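Side-chain contacts in GH127 beta-L-arabinofuranoside (Geobacillus stearothermophilus, PDB 4QK0), which probably hydrolyses beta-L-arabinofuranosidic linkages in arabinose-containing plant glycans, as a glycoside hydrolase of family GH127: residues A[363-368]-A[461-466]; A[591-596]-A[629-634]; A[422-427]-A[438-443]; A[304-309]-A[551-556]. All coordinates share one frame; numbering follows the deposited sequence.

Contact 1: A[363-368]-A[461-466]; sequences ALYNGT and TNYPWD
A cis-proline, Pro-464, packs against the ring of Tyr-365, so that an uncommon peptide geometry in the loop after strand 453-461 is met by an aromatic side chain from helix 354-365. The two rings meet at a slant, with CG of Pro-464 lying 3.8 Å from CE2 of Tyr-365 and CB close behind, 4.0 Å from the same CE2. With its first torsion at -70°, the Tyr-365 ring stands on the side of its own backbone N and reaches outward to the loop. Its hydroxyl ends at the rim of the Tyr-463 ring, where OH of Tyr-365 is 4.3 Å from CD1 of Tyr-463. A water 2.6 Å from Tyr-365 OH also makes a weak bond to the carbonyl of Tyr-463, while Trp-23 supplies a further polar partner for the phenol through its NE1. A leucine in place of Tyr-365 would probably leave this water and Trp-23 NE1 without their hydroxyl mate and thin the cover over the proline. Tyr-463, by contrast, directs its own OH to Glu-361. Beyond Pro-464, the bond from Trp-465 N to Asn-462 O (2.9 Å) closes the bend, which overlaps the ST turn made when Tyr-463 N donates to Thr-461 OG1. A cis-proline third in such a closed bend is the hallmark of a type VIa beta turn, which here sets a beta-domain loop against the helical GH127 catalytic domain.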
loop_
_atom_site.group_PDB
_atom_site.type_symbol
_atom_site.label_atom_id
_atom_site.label_comp_id
_atom_site.label_asym_id
_atom_site.label_seq_id
_atom_site.Cartn_x
_atom_site.Cartn_y
_atom_site.Cartn_z
ATOM N N ALA A 363 1.170 -4.248 24.815
ATOM C CA ALA A 363 1.107 -5.414 23.950
ATOM C C ALA A 363 0.180 -6.500 24.457
ATOM O O ALA A 363 -0.618 -7.095 23.688
ATOM C CB ALA A 363 2.464 -5.990 23.686
ATOM N N LEU A 364 0.201 -6.695 25.757
ATOM C CA LEU A 364 -0.598 -7.722 26.365
ATOM C C LEU A 364 -2.091 -7.510 26.277
ATOM O O LEU A 364 -2.852 -8.495 26.112
ATOM C CB LEU A 364 -0.225 -7.892 27.846
ATOM C CG LEU A 364 1.023 -8.723 28.161
ATOM C CD1 LEU A 364 1.279 -8.649 29.681
ATOM C CD2 LEU A 364 0.881 -10.183 27.758
ATOM N N TYR A 365 -2.535 -6.280 26.448
ATOM C CA TYR A 365 -3.956 -5.987 26.497
ATOM C C TYR A 365 -4.503 -5.490 25.132
ATOM O O TYR A 365 -5.694 -5.078 25.042
ATOM C CB TYR A 365 -4.303 -4.968 27.617
ATOM C CG TYR A 365 -4.150 -5.518 29.047
ATOM C CD1 TYR A 365 -2.924 -5.521 29.664
ATOM C CD2 TYR A 365 -5.211 -6.095 29.722
ATOM C CE1 TYR A 365 -2.760 -6.026 30.943
ATOM C CE2 TYR A 365 -5.070 -6.604 31.007
ATOM C CZ TYR A 365 -3.828 -6.575 31.614
ATOM O OH TYR A 365 -3.597 -7.078 32.883
ATOM N N ASN A 366 -3.674 -5.525 24.094
ATOM C CA ASN A 366 -4.070 -4.966 22.785
ATOM C C ASN A 366 -3.611 -5.826 21.669
ATOM O O ASN A 366 -4.293 -6.765 21.318
ATOM C CB ASN A 366 -3.588 -3.541 22.645
ATOM C CG ASN A 366 -4.191 -2.633 23.721
ATOM O OD1 ASN A 366 -5.330 -2.168 23.598
ATOM N ND2 ASN A 366 -3.406 -2.328 24.761
ATOM N N GLY A 367 -2.421 -5.636 21.167
ATOM C CA GLY A 367 -2.008 -6.314 19.941
ATOM C C GLY A 367 -1.588 -7.756 19.972
ATOM O O GLY A 367 -1.128 -8.286 18.933
ATOM N N THR A 368 -1.624 -8.383 21.144
ATOM C CA THR A 368 -1.348 -9.822 21.221
ATOM C C THR A 368 -2.712 -10.512 21.178
ATOM O O THR A 368 -2.969 -11.285 20.293
ATOM C CB THR A 368 -0.612 -10.275 22.517
ATOM O OG1 THR A 368 -1.305 -9.750 23.661
ATOM C CG2 THR A 368 0.816 -9.786 22.522
ATOM N N THR A 461 -8.335 -6.958 42.381
ATOM C CA THR A 461 -8.551 -5.805 41.492
ATOM C C THR A 461 -9.426 -6.231 40.328
ATOM O O THR A 461 -9.368 -7.404 39.927
ATOM C CB THR A 461 -7.220 -5.260 40.922
ATOM O OG1 THR A 461 -7.472 -4.063 40.169
ATOM C CG2 THR A 461 -6.515 -6.294 40.098
ATOM N N ASN A 462 -10.236 -5.303 39.830
ATOM C CA ASN A 462 -11.000 -5.526 38.574
ATOM C C ASN A 462 -10.294 -4.929 37.346
ATOM O O ASN A 462 -10.894 -4.821 36.290
ATOM C CB ASN A 462 -12.412 -4.935 38.643
ATOM C CG ASN A 462 -13.249 -5.518 39.774
ATOM O OD1 ASN A 462 -13.964 -4.779 40.455
ATOM N ND2 ASN A 462 -13.140 -6.828 40.007
ATOM N N TYR A 463 -9.021 -4.561 37.497
ATOM C CA TYR A 463 -8.183 -4.176 36.385
ATOM C C TYR A 463 -8.299 -5.260 35.331
ATOM O O TYR A 463 -8.299 -6.453 35.659
ATOM C CB TYR A 463 -6.782 -4.070 36.880
ATOM C CG TYR A 463 -5.773 -3.199 36.119
ATOM C CD1 TYR A 463 -5.049 -3.701 35.051
ATOM C CD2 TYR A 463 -5.408 -1.955 36.622
ATOM C CE1 TYR A 463 -4.077 -2.940 34.454
ATOM C CE2 TYR A 463 -4.419 -1.213 36.033
ATOM C CZ TYR A 463 -3.761 -1.697 34.963
ATOM O OH TYR A 463 -2.785 -0.919 34.372
ATOM N N PRO A 464 -8.395 -4.862 34.039
ATOM C CA PRO A 464 -8.182 -3.521 33.523
ATOM C C PRO A 464 -9.377 -2.620 33.483
ATOM O O PRO A 464 -9.254 -1.476 33.014
ATOM C CB PRO A 464 -7.707 -3.791 32.106
ATOM C CG PRO A 464 -8.457 -4.996 31.718
ATOM C CD PRO A 464 -8.538 -5.837 32.963
ATOM N N TRP A 465 -10.524 -3.078 33.982
ATOM C CA TRP A 465 -11.780 -2.276 33.887
ATOM C C TRP A 465 -11.851 -1.185 34.913
ATOM O O TRP A 465 -12.639 -0.246 34.767
ATOM C CB TRP A 465 -13.026 -3.168 33.960
ATOM C CG TRP A 465 -12.913 -4.284 33.017
ATOM C CD1 TRP A 465 -12.956 -5.592 33.303
ATOM C CD2 TRP A 465 -12.717 -4.177 31.612
ATOM N NE1 TRP A 465 -12.757 -6.324 32.173
ATOM C CE2 TRP A 465 -12.625 -5.478 31.113
ATOM C CE3 TRP A 465 -12.614 -3.101 30.731
ATOM C CZ2 TRP A 465 -12.444 -5.759 29.768
ATOM C CZ3 TRP A 465 -12.402 -3.372 29.363
ATOM C CH2 TRP A 465 -12.313 -4.690 28.909
ATOM N N ASP A 466 -11.027 -1.298 35.951
ATOM C CA ASP A 466 -11.037 -0.340 37.046
ATOM C C ASP A 466 -9.622 -0.221 37.628
ATOM O O ASP A 466 -8.857 -1.207 37.624
ATOM C CB ASP A 466 -12.058 -0.844 38.089
ATOM C CG ASP A 466 -11.989 -0.095 39.367
ATOM O OD1 ASP A 466 -12.501 1.032 39.408
ATOM O OD2 ASP A 466 -11.383 -0.636 40.318
HETATM O O HOH W 1 -5.470 -7.271 34.654
#

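Contact 2: A[591-596]-A[629-634]; sequences EGVVVI and PYYAWC
Val-593 overlaps the ring of Pro-629, its CB lying 4.2 Å from CG of the proline, at the start of strand 593-603 in the beta-sheet domain that closes the chain. That strand runs antiparallel to 620-629, with Ile-596 still in backbone pairing with Ala-627; at Pro-629 the partner has no N-H to offer, and side-chain packing takes over. The proline brings its CD to the neighbouring carbonyl instead, 3.7 Å from Val-594 O, an oxygen whose hydrogen bond comes from Tyr-559 OH. Immediately after Pro-629 the chain winds into a 3-10 turn, held by Ala-632 N to Pro-629 O at 2.9 Å and by Trp-633 N to Tyr-630 O at 3.1 Å. This turn brings Tyr-631 back beside the strand. Its first torsion of 73° wedges the ring between backbone N and carbonyl carbon, from where the side chain runs alongside Val-593 in the opposite direction. The indole of Trp-465 touches both Val-594 and Tyr-631, linking this corner to the loop that follows strand 453-461. Between the strand and the turn, Val-593 touches both: its CB lies by the proline, while its CG1 methyl meets the end of the tyrosine, 3.5 Å from Tyr-631 OH.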
loop_
_atom_site.group_PDB
_atom_site.type_symbol
_atom_site.label_atom_id
_atom_site.label_comp_id
_atom_site.label_asym_id
_atom_site.label_seq_id
_atom_site.Cartn_x
_atom_site.Cartn_y
_atom_site.Cartn_z
ATOM N N GLU A 591 -17.778 -10.802 26.371
ATOM C CA GLU A 591 -17.330 -11.398 27.638
ATOM C C GLU A 591 -17.298 -10.432 28.791
ATOM O O GLU A 591 -16.875 -10.806 29.875
ATOM C CB GLU A 591 -15.999 -12.140 27.509
ATOM C CG GLU A 591 -16.055 -13.255 26.487
ATOM C CD GLU A 591 -16.974 -14.423 26.873
ATOM O OE1 GLU A 591 -17.229 -14.661 28.067
ATOM O OE2 GLU A 591 -17.418 -15.142 25.949
ATOM N N GLY A 592 -17.773 -9.205 28.604
ATOM C CA GLY A 592 -17.832 -8.255 29.707
ATOM C C GLY A 592 -16.781 -7.187 29.565
ATOM O O GLY A 592 -15.643 -7.398 29.907
ATOM N N VAL A 593 -17.151 -6.028 29.017
ATOM C CA VAL A 593 -16.178 -5.030 28.709
ATOM C C VAL A 593 -16.697 -3.672 29.050
ATOM O O VAL A 593 -17.897 -3.454 29.052
ATOM C CB VAL A 593 -15.798 -5.041 27.224
ATOM C CG1 VAL A 593 -15.223 -6.387 26.829
ATOM C CG2 VAL A 593 -16.977 -4.683 26.302
ATOM N N VAL A 594 -15.787 -2.734 29.306
ATOM C CA VAL A 594 -16.177 -1.374 29.378
ATOM C C VAL A 594 -16.291 -0.848 27.911
ATOM O O VAL A 594 -15.426 -1.103 27.055
ATOM C CB VAL A 594 -15.178 -0.540 30.184
ATOM C CG1 VAL A 594 -15.500 0.950 30.074
ATOM C CG2 VAL A 594 -15.218 -0.915 31.654
ATOM N N VAL A 595 -17.332 -0.062 27.637
ATOM C CA VAL A 595 -17.473 0.574 26.318
ATOM C C VAL A 595 -17.375 2.051 26.521
ATOM O O VAL A 595 -17.607 2.547 27.616
ATOM C CB VAL A 595 -18.804 0.239 25.629
ATOM C CG1 VAL A 595 -18.968 -1.243 25.505
ATOM C CG2 VAL A 595 -19.972 0.818 26.408
ATOM N N ILE A 596 -17.032 2.774 25.450
ATOM C CA ILE A 596 -16.952 4.245 25.501
ATOM C C ILE A 596 -17.957 4.830 24.526
ATOM O O ILE A 596 -18.084 4.342 23.404
ATOM C CB ILE A 596 -15.543 4.715 25.141
ATOM C CG1 ILE A 596 -14.585 4.304 26.249
ATOM C CG2 ILE A 596 -15.508 6.218 24.898
ATOM C CD1 ILE A 596 -13.159 4.534 25.902
ATOM N N PRO A 629 -13.033 -2.292 23.080
ATOM C CA PRO A 629 -11.622 -2.551 23.144
ATOM C C PRO A 629 -11.104 -3.141 21.867
ATOM O O PRO A 629 -11.738 -4.042 21.300
ATOM C CB PRO A 629 -11.517 -3.602 24.287
ATOM C CG PRO A 629 -12.614 -3.259 25.198
ATOM C CD PRO A 629 -13.733 -2.870 24.258
ATOM N N TYR A 630 -9.932 -2.688 21.452
ATOM C CA TYR A 630 -9.320 -3.151 20.225
ATOM C C TYR A 630 -9.220 -4.642 20.172
ATOM O O TYR A 630 -9.583 -5.242 19.153
ATOM C CB TYR A 630 -7.934 -2.517 20.015
ATOM C CG TYR A 630 -7.219 -3.084 18.821
ATOM C CD1 TYR A 630 -7.472 -2.619 17.547
ATOM C CD2 TYR A 630 -6.246 -4.058 18.972
ATOM C CE1 TYR A 630 -6.805 -3.171 16.454
ATOM C CE2 TYR A 630 -5.563 -4.559 17.883
ATOM C CZ TYR A 630 -5.867 -4.132 16.625
ATOM O OH TYR A 630 -5.185 -4.669 15.582
ATOM N N TYR A 631 -8.763 -5.258 21.269
ATOM C CA TYR A 631 -8.546 -6.719 21.260
ATOM C C TYR A 631 -9.803 -7.468 20.925
ATOM O O TYR A 631 -9.735 -8.604 20.373
ATOM C CB TYR A 631 -7.966 -7.263 22.621
ATOM C CG TYR A 631 -8.936 -7.289 23.744
ATOM C CD1 TYR A 631 -9.938 -8.278 23.804
ATOM C CD2 TYR A 631 -8.938 -6.307 24.706
ATOM C CE1 TYR A 631 -10.898 -8.275 24.831
ATOM C CE2 TYR A 631 -9.878 -6.303 25.732
ATOM C CZ TYR A 631 -10.872 -7.324 25.786
ATOM O OH TYR A 631 -11.810 -7.325 26.820
ATOM N N ALA A 632 -10.956 -6.877 21.275
ATOM C CA ALA A 632 -12.256 -7.559 21.075
ATOM C C ALA A 632 -12.946 -7.325 19.739
ATOM O O ALA A 632 -14.080 -7.768 19.551
ATOM C CB ALA A 632 -13.207 -7.170 22.173
ATOM N N TRP A 633 -12.288 -6.643 18.810
ATOM C CA TRP A 633 -12.899 -6.378 17.507
ATOM C C TRP A 633 -13.013 -7.677 16.735
ATOM O O TRP A 633 -12.362 -8.676 17.062
ATOM C CB TRP A 633 -12.101 -5.262 16.744
ATOM C CG TRP A 633 -11.025 -5.744 15.814
ATOM C CD1 TRP A 633 -9.771 -6.096 16.137
ATOM C CD2 TRP A 633 -11.142 -5.912 14.394
ATOM N NE1 TRP A 633 -9.113 -6.539 15.037
ATOM C CE2 TRP A 633 -9.923 -6.409 13.940
ATOM C CE3 TRP A 633 -12.197 -5.718 13.468
ATOM C CZ2 TRP A 633 -9.683 -6.698 12.598
ATOM C CZ3 TRP A 633 -11.974 -6.011 12.150
ATOM C CH2 TRP A 633 -10.713 -6.479 11.711
ATOM N N CYS A 634 -13.885 -7.673 15.734
ATOM C CA CYS A 634 -14.089 -8.811 14.814
ATOM C C CYS A 634 -14.574 -10.074 15.518
ATOM O O CYS A 634 -14.288 -11.177 15.059
ATOM C CB CYS A 634 -12.831 -9.110 14.047
ATOM S SG CYS A 634 -13.063 -9.880 12.451
#

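Contact 3: A[422-427]-A[438-443]; sequences ASIGHY and VHLYVG
Tyr-427 O sits close to two side chains of segment 438-443, and this is the tight part of the contact. The imidazole of His-439 meets the oxygen with its edge, CD2 lying 3.6 Å away from Tyr-427 O and nearly in the ring plane, an arrangement in which the polarised C-H faces the carbonyl. Leu-440 brings a methyl to the same oxygen, its CD1 3.7 Å from Tyr-427 O and 4.0 Å from Tyr-427 CB. The leucine reaches this far because its chain is extended at chi2 (178°). On the other side of the His-439 ring ND1 hydrogen-bonds to Tyr-513 OH, which limits its rotation. The two segments flank the short antiparallel hairpin of strands 429-431 and 436-438, through which the chain passes from helix 413-422 of the catalytic domain into the beta region; a backbone bond between His-439 and Ile-428 adds to the link. Packing is slacker at Ile-424, whose CD1 comes only to 4.5 Å from CD1 of Leu-440. The Tyr-427 ring itself turns away from segment 438-443 to a cation-pi partner, Arg-345, on helix 334-350. Farther from segment 438-443, the turn at Gly-425 and His-426 is partly open to solvent and is held by its own backbone, His-426 N bonding to Ser-423 O at 2.9 Å.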
loop_
_atom_site.group_PDB
_atom_site.type_symbol
_atom_site.label_atom_id
_atom_site.label_comp_id
_atom_site.label_asym_id
_atom_site.label_seq_id
_atom_site.Cartn_x
_atom_site.Cartn_y
_atom_site.Cartn_z
ATOM N N ALA A 422 -0.610 -18.818 28.539
ATOM C CA ALA A 422 -0.498 -19.858 29.576
ATOM C C ALA A 422 0.563 -19.509 30.621
ATOM O O ALA A 422 0.487 -19.971 31.751
ATOM C CB ALA A 422 -0.203 -21.223 28.968
ATOM N N SER A 423 1.531 -18.680 30.240
ATOM C CA SER A 423 2.588 -18.296 31.146
ATOM C C SER A 423 2.405 -16.893 31.682
ATOM O O SER A 423 3.355 -16.306 32.162
ATOM C CB SER A 423 3.955 -18.425 30.432
ATOM O OG SER A 423 4.040 -17.559 29.323
ATOM N N ILE A 424 1.215 -16.329 31.549
ATOM C CA ILE A 424 1.019 -14.955 31.929
ATOM C C ILE A 424 1.464 -14.714 33.377
ATOM O O ILE A 424 1.952 -13.624 33.720
ATOM C CB ILE A 424 -0.447 -14.500 31.700
ATOM C CG1 ILE A 424 -0.657 -13.033 32.045
ATOM C CG2 ILE A 424 -1.414 -15.262 32.539
ATOM C CD1 ILE A 424 0.002 -12.116 31.052
ATOM N N GLY A 425 1.292 -15.714 34.222
ATOM C CA GLY A 425 1.659 -15.611 35.621
ATOM C C GLY A 425 3.105 -15.264 35.859
ATOM O O GLY A 425 3.424 -14.591 36.828
ATOM N N HIS A 426 3.968 -15.646 34.931
ATOM C CA HIS A 426 5.396 -15.384 35.032
ATOM C C HIS A 426 5.740 -13.917 34.786
ATOM O O HIS A 426 6.862 -13.540 35.007
ATOM C CB HIS A 426 6.180 -16.123 33.976
ATOM C CG HIS A 426 6.100 -17.605 34.045
ATOM N ND1 HIS A 426 5.050 -18.247 34.653
ATOM C CD2 HIS A 426 6.884 -18.579 33.516
ATOM C CE1 HIS A 426 5.207 -19.550 34.539
ATOM N NE2 HIS A 426 6.312 -19.777 33.854
ATOM N N TYR A 427 4.801 -13.095 34.308
ATOM C CA TYR A 427 5.114 -11.700 33.997
ATOM C C TYR A 427 4.599 -10.711 35.040
ATOM O O TYR A 427 4.866 -9.521 34.948
ATOM C CB TYR A 427 4.552 -11.306 32.585
ATOM C CG TYR A 427 5.162 -12.111 31.473
ATOM C CD1 TYR A 427 4.766 -13.437 31.247
ATOM C CD2 TYR A 427 6.176 -11.600 30.690
ATOM C CE1 TYR A 427 5.351 -14.217 30.251
ATOM C CE2 TYR A 427 6.766 -12.370 29.695
ATOM C CZ TYR A 427 6.335 -13.670 29.480
ATOM O OH TYR A 427 6.895 -14.432 28.498
ATOM N N VAL A 438 5.992 -5.455 41.480
ATOM C CA VAL A 438 4.704 -5.730 40.846
ATOM C C VAL A 438 4.678 -4.990 39.492
ATOM O O VAL A 438 4.678 -3.751 39.453
ATOM C CB VAL A 438 3.544 -5.268 41.725
ATOM C CG1 VAL A 438 2.217 -5.730 41.147
ATOM C CG2 VAL A 438 3.696 -5.879 43.111
ATOM N N HIS A 439 4.722 -5.754 38.399
ATOM C CA HIS A 439 4.688 -5.173 37.053
ATOM C C HIS A 439 3.260 -4.998 36.531
ATOM O O HIS A 439 2.918 -3.940 36.003
ATOM C CB HIS A 439 5.368 -6.064 36.049
ATOM C CG HIS A 439 6.799 -6.288 36.317
ATOM N ND1 HIS A 439 7.629 -5.299 36.797
ATOM C CD2 HIS A 439 7.557 -7.395 36.178
ATOM C CE1 HIS A 439 8.838 -5.793 36.941
ATOM N NE2 HIS A 439 8.825 -7.058 36.555
ATOM N N LEU A 440 2.436 -6.036 36.698
ATOM C CA LEU A 440 1.054 -6.051 36.163
ATOM C C LEU A 440 0.026 -6.146 37.284
ATOM O O LEU A 440 0.288 -6.721 38.380
ATOM C CB LEU A 440 0.883 -7.245 35.251
ATOM C CG LEU A 440 1.895 -7.384 34.081
ATOM C CD1 LEU A 440 1.668 -8.628 33.265
ATOM C CD2 LEU A 440 1.834 -6.201 33.171
ATOM N N TYR A 441 -1.099 -5.490 37.046
ATOM C CA TYR A 441 -2.162 -5.435 38.005
ATOM C C TYR A 441 -3.251 -6.443 37.572
ATOM O O TYR A 441 -4.030 -6.223 36.682
ATOM C CB TYR A 441 -2.659 -4.011 38.178
ATOM C CG TYR A 441 -1.572 -3.187 38.811
ATOM C CD1 TYR A 441 -1.180 -3.422 40.110
ATOM C CD2 TYR A 441 -0.879 -2.229 38.093
ATOM C CE1 TYR A 441 -0.136 -2.706 40.688
ATOM C CE2 TYR A 441 0.177 -1.517 38.662
ATOM C CZ TYR A 441 0.519 -1.757 39.985
ATOM O OH TYR A 441 1.565 -1.088 40.553
ATOM N N VAL A 442 -3.180 -7.590 38.210
ATOM C CA VAL A 442 -3.889 -8.790 37.824
ATOM C C VAL A 442 -4.216 -9.477 39.129
ATOM O O VAL A 442 -3.311 -9.707 39.931
ATOM C CB VAL A 442 -2.990 -9.760 37.034
ATOM C CG1 VAL A 442 -3.761 -11.028 36.712
ATOM C CG2 VAL A 442 -2.491 -9.124 35.752
ATOM N N GLY A 443 -5.492 -9.766 39.332
ATOM C CA GLY A 443 -5.957 -10.543 40.468
ATOM C C GLY A 443 -5.143 -11.826 40.563
ATOM O O GLY A 443 -5.127 -12.615 39.639
#

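Contact 4: A[304-309]-A[551-556]; sequences MYITGG and ALQRGP
A type I beta turn from Tyr-305 to Gly-308 carries Ile-306 against strand 549-554 of the C-terminal beta domain. Both side-chain torsions of the isoleucine are near trans (chi1 -168°, chi2 175°), which stretches its longer branch straight out from the turn, and CD1 ends 3.9 Å from CB of Ala-551. The same methyl lies 4.2 Å from OE1 of Gln-553, two residues on and therefore on the same face of the strand. Val-643 and Trp-644 of the adjoining strand 641-647 also touch Ile-306. The amide of Gln-553 is held flat: NE2 donates to Gly-555 O at 3.0 Å and 171°, in the plane of that carbonyl as well as of its own amide, and so ties the strand to the bend that follows it. The turn is the part supplied by the helical catalytic domain, and it is closed by Gly-308 N bonding to Tyr-305 O at 2.9 Å. An ST turn overlaps it, Gly-309 N donating to Thr-307 OG1 at 3.3 Å. The dimer interface comes close here too, since Tyr-613 of the second subunit packs on Ile-306 and hydrogen-bonds through its OH to Met-304 O.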
loop_
_atom_site.group_PDB
_atom_site.type_symbol
_atom_site.label_atom_id
_atom_site.label_comp_id
_atom_site.label_asym_id
_atom_site.label_seq_id
_atom_site.Cartn_x
_atom_site.Cartn_y
_atom_site.Cartn_z
HETATM N N MSE A 304 6.490 1.728 16.575
HETATM C CA MSE A 304 5.532 0.915 17.246
HETATM C C MSE A 304 4.159 1.517 17.138
HETATM O O MSE A 304 3.999 2.703 17.333
HETATM C CB MSE A 304 5.884 0.819 18.742
HETATM C CG MSE A 304 4.967 -0.100 19.474
HETATM SE SE MSE A 304 5.288 -0.158 21.446
HETATM C CE MSE A 304 4.704 1.595 21.930
ATOM N N TYR A 305 3.147 0.665 16.892
ATOM C CA TYR A 305 1.745 1.101 16.829
ATOM C C TYR A 305 1.174 1.279 18.215
ATOM O O TYR A 305 1.618 0.664 19.172
ATOM C CB TYR A 305 0.929 0.057 16.039
ATOM C CG TYR A 305 1.224 0.048 14.510
ATOM C CD1 TYR A 305 0.590 0.938 13.667
ATOM C CD2 TYR A 305 2.094 -0.846 13.963
ATOM C CE1 TYR A 305 0.835 0.945 12.305
ATOM C CE2 TYR A 305 2.354 -0.838 12.607
ATOM C CZ TYR A 305 1.686 0.063 11.766
ATOM O OH TYR A 305 1.988 0.085 10.391
ATOM N N ILE A 306 0.092 2.014 18.318
ATOM C CA ILE A 306 -0.467 2.289 19.597
ATOM C C ILE A 306 -0.972 0.996 20.294
ATOM O O ILE A 306 -1.094 0.970 21.492
ATOM C CB ILE A 306 -1.562 3.356 19.514
ATOM C CG1 ILE A 306 -1.943 3.862 20.899
ATOM C CG2 ILE A 306 -2.769 2.816 18.761
ATOM C CD1 ILE A 306 -2.943 4.998 20.915
ATOM N N THR A 307 -1.229 -0.034 19.520
ATOM C CA THR A 307 -1.653 -1.316 19.999
ATOM C C THR A 307 -0.500 -2.211 20.521
ATOM O O THR A 307 -0.747 -3.330 20.983
ATOM C CB THR A 307 -2.307 -2.097 18.846
ATOM O OG1 THR A 307 -1.414 -2.127 17.732
ATOM C CG2 THR A 307 -3.594 -1.435 18.439
ATOM N N GLY A 308 0.737 -1.745 20.422
ATOM C CA GLY A 308 1.874 -2.599 20.691
ATOM C C GLY A 308 2.272 -3.423 19.480
ATOM O O GLY A 308 3.204 -4.179 19.522
ATOM N N GLY A 309 1.637 -3.195 18.340
ATOM C CA GLY A 309 2.063 -3.843 17.110
ATOM C C GLY A 309 3.370 -3.313 16.594
ATOM O O GLY A 309 3.674 -2.140 16.754
ATOM N N ALA A 551 -7.031 8.738 18.875
ATOM C CA ALA A 551 -7.376 7.384 19.304
ATOM C C ALA A 551 -7.921 7.500 20.675
ATOM O O ALA A 551 -7.487 8.332 21.481
ATOM C CB ALA A 551 -6.174 6.458 19.285
ATOM N N LEU A 552 -8.863 6.637 20.988
ATOM C CA LEU A 552 -9.354 6.591 22.367
ATOM C C LEU A 552 -8.687 5.479 23.183
ATOM O O LEU A 552 -8.443 4.380 22.696
ATOM C CB LEU A 552 -10.847 6.357 22.364
ATOM C CG LEU A 552 -11.596 7.456 21.633
ATOM C CD1 LEU A 552 -13.057 7.134 21.615
ATOM C CD2 LEU A 552 -11.394 8.826 22.256
ATOM N N GLN A 553 -8.351 5.810 24.425
ATOM C CA GLN A 553 -7.737 4.870 25.335
ATOM C C GLN A 553 -8.275 5.090 26.756
ATOM O O GLN A 553 -8.446 6.214 27.216
ATOM C CB GLN A 553 -6.218 5.010 25.327
ATOM C CG GLN A 553 -5.524 3.944 26.160
ATOM C CD GLN A 553 -4.009 3.910 26.065
ATOM O OE1 GLN A 553 -3.433 4.249 25.041
ATOM N NE2 GLN A 553 -3.369 3.381 27.111
ATOM N N ARG A 554 -8.449 3.992 27.469
ATOM C CA ARG A 554 -8.829 4.055 28.907
ATOM C C ARG A 554 -8.040 3.032 29.719
ATOM O O ARG A 554 -8.083 1.836 29.416
ATOM C CB ARG A 554 -10.311 3.757 29.013
ATOM C CG ARG A 554 -10.845 3.727 30.422
ATOM C CD ARG A 554 -12.364 3.552 30.464
ATOM N NE ARG A 554 -12.777 3.652 31.869
ATOM C CZ ARG A 554 -12.746 2.652 32.747
ATOM N NH1 ARG A 554 -12.373 1.441 32.414
ATOM N NH2 ARG A 554 -13.087 2.876 33.982
ATOM N N GLY A 555 -7.318 3.476 30.745
ATOM C CA GLY A 555 -6.405 2.545 31.427
ATOM C C GLY A 555 -5.411 2.096 30.381
ATOM O O GLY A 555 -5.013 2.891 29.520
ATOM N N PRO A 556 -5.044 0.812 30.387
ATOM C CA PRO A 556 -4.115 0.244 29.381
ATOM C C PRO A 556 -4.763 -0.146 28.028
ATOM O O PRO A 556 -4.056 -0.638 27.154
ATOM C CB PRO A 556 -3.627 -1.045 30.071
ATOM C CG PRO A 556 -4.842 -1.512 30.800
ATOM C CD PRO A 556 -5.509 -0.240 31.299
#

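Overall arrangement
Contact 1 lies at the middle of the group, its centre about 11 Å from those of contacts 2, 3 and 4 and in touch with each. Contacts 2 and 3, at about 21 Å between centres, form the far ends and do not meet. Contacts 2 and 4 reach one mixed sheet, through strands 593-603 and 549-554, whereas Tyr-365 of helix 354-365 packs on Val-442 of contact 3. Along the chain, 304-309 and 551-556 enclose contact 1, which in turn encloses contact 3; contact 2 follows them all. Contacts 1, 3 and 4 each join the helical catalytic domain to one of the beta domains, contact 3 over a short chain distance, drawing the domains into one compact body.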